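Local coordinates for FdxN element excision controlling factor protein (Anabaena variabilis, PDB 2OKF) that probably takes part in nucleic acid binding during the site-specific excision of the fdxN element from nitrogen-fixation genes, as a member of the XisH family, at residues K115-I118 / I119-V123. Numbering follows the deposited sequence.
Sequences KEII and IENQV. With EDO (1,2-ethanediol), chain F; ACT (acetate ion), chain D.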
# COMPACT_ATOMS: atom_id res chain seq x y z
N LYS A 115 -10.93 5.74 7.65
CA LYS A 115 -11.06 7.18 7.60
C LYS A 115 -9.75 7.85 8.08
O LYS A 115 -9.22 8.74 7.45
CB LYS A 115 -12.26 7.66 8.43
CG LYS A 115 -12.40 9.16 8.47
CD LYS A 115 -13.57 9.61 9.36
CE LYS A 115 -14.93 9.34 8.72
NZ LYS A 115 -15.21 10.21 7.54
N GLU A 116 -9.23 7.39 9.20
CA GLU A 116 -7.99 7.98 9.76
C GLU A 116 -6.78 7.73 8.85
O GLU A 116 -5.95 8.62 8.63
CB GLU A 116 -7.78 7.48 11.18
CG GLU A 116 -6.49 7.91 11.84
CD GLU A 116 -6.45 9.40 12.16
OE1 GLU A 116 -7.50 10.06 12.19
OE2 GLU A 116 -5.30 9.86 12.46
N ILE A 117 -6.64 6.50 8.33
CA ILE A 117 -5.50 6.24 7.46
C ILE A 117 -5.48 7.10 6.21
O ILE A 117 -4.45 7.64 5.80
CB ILE A 117 -5.45 4.76 7.05
CG1 ILE A 117 -5.11 3.91 8.24
CG2 ILE A 117 -4.43 4.57 5.90
CD1 ILE A 117 -3.70 4.15 8.90
N ILE A 118 -6.65 7.30 5.61
CA ILE A 118 -6.79 8.16 4.45
C ILE A 118 -6.32 9.56 4.75
O ILE A 118 -5.56 10.17 3.99
CB ILE A 118 -8.28 8.20 3.99
CG1 ILE A 118 -8.67 6.87 3.31
CG2 ILE A 118 -8.56 9.37 3.10
CD1 ILE A 118 -8.05 6.64 1.96
N ILE A 119 -6.77 10.11 5.87
CA ILE A 119 -6.41 11.46 6.25
C ILE A 119 -4.94 11.53 6.62
O ILE A 119 -4.22 12.46 6.24
CB ILE A 119 -7.28 11.95 7.42
CG1 ILE A 119 -8.74 11.97 7.02
CG2 ILE A 119 -6.81 13.31 7.84
CD1 ILE A 119 -9.68 12.07 8.18
N GLU A 120 -4.44 10.52 7.35
CA GLU A 120 -3.04 10.58 7.74
C GLU A 120 -2.08 10.56 6.56
O GLU A 120 -0.94 11.02 6.65
CB GLU A 120 -2.66 9.43 8.68
CG GLU A 120 -3.27 9.45 10.06
CD GLU A 120 -2.85 8.29 11.00
OE1 GLU A 120 -2.00 7.46 10.62
OE2 GLU A 120 -3.37 8.27 12.15
N ASN A 121 -2.53 9.95 5.45
CA ASN A 121 -1.72 9.78 4.27
C ASN A 121 -2.09 10.68 3.10
O ASN A 121 -1.60 10.50 1.99
CB ASN A 121 -1.72 8.30 3.87
CG ASN A 121 -0.95 7.48 4.87
OD1 ASN A 121 0.30 7.44 4.80
ND2 ASN A 121 -1.63 6.96 5.87
N GLN A 122 -2.93 11.66 3.36
CA GLN A 122 -3.36 12.61 2.30
C GLN A 122 -3.87 11.92 1.04
O GLN A 122 -3.57 12.33 -0.11
CB GLN A 122 -2.25 13.61 1.93
CG GLN A 122 -1.74 14.37 3.08
CD GLN A 122 -0.73 13.58 3.92
OE1 GLN A 122 0.12 12.80 3.40
NE2 GLN A 122 -0.82 13.77 5.25
N VAL A 123 -4.65 10.88 1.24
CA VAL A 123 -5.20 10.14 0.13
C VAL A 123 -6.41 10.89 -0.43
O VAL A 123 -7.56 10.73 0.04
CB VAL A 123 -5.55 8.71 0.50
CG1 VAL A 123 -6.06 7.97 -0.76
CG2 VAL A 123 -4.32 7.99 1.09
C1 EDO F . -6.99 14.02 1.66
O1 EDO F . -5.97 14.67 2.44
C2 EDO F . -7.73 13.05 2.56
O2 EDO F . -8.84 12.44 1.87
C ACT D . 2.38 12.46 7.08
O ACT D . 1.94 11.28 6.97
OXT ACT D . 1.62 13.40 6.74
CH3 ACT D . 3.76 12.75 7.58
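E116 and E120 meet one turn apart because their chains lean together: E116 has CG trans to its N (chi1 176°) and then bends at CG, while E120 sets CG opposite its own carbonyl carbon (chi1 -67°) and runs on extended. OE2 of E116 comes within 2.5 Å of OE2 of E120, with the two carboxylates nearly perpendicular. So short a gap suggests that one acid carries a proton. R88 and K89 of the second subunit form long, weak ion pairs with E120. Replacing E120 with alanine is likely to leave the E116 carboxylate without its close neighbour, and to remove the weak pull toward the second subunit.

N121, the first residue to leave helical geometry, folds its side chain back on the helix. Its ND2 donates to I117 O at 2.9 Å, with that oxygen almost in the amide plane. N121 N donates to I117 O at 3.0 Å, from the opposite face of the carbonyl, so two bonds grip one oxygen.

V123 N bonds to I118 O at 3.0 Å, nearly straight (171°). I118 CD1 packs against V123 CB at 3.6 Å, the two side chains crossing at about a right angle. On helix 69-90, F73 packs against I118 and L77 against V123. With Q122 at positive phi and Q122 N bonded to I119 O, this is a Schellman motif, ending helix 112-120 ahead of strand 125-129.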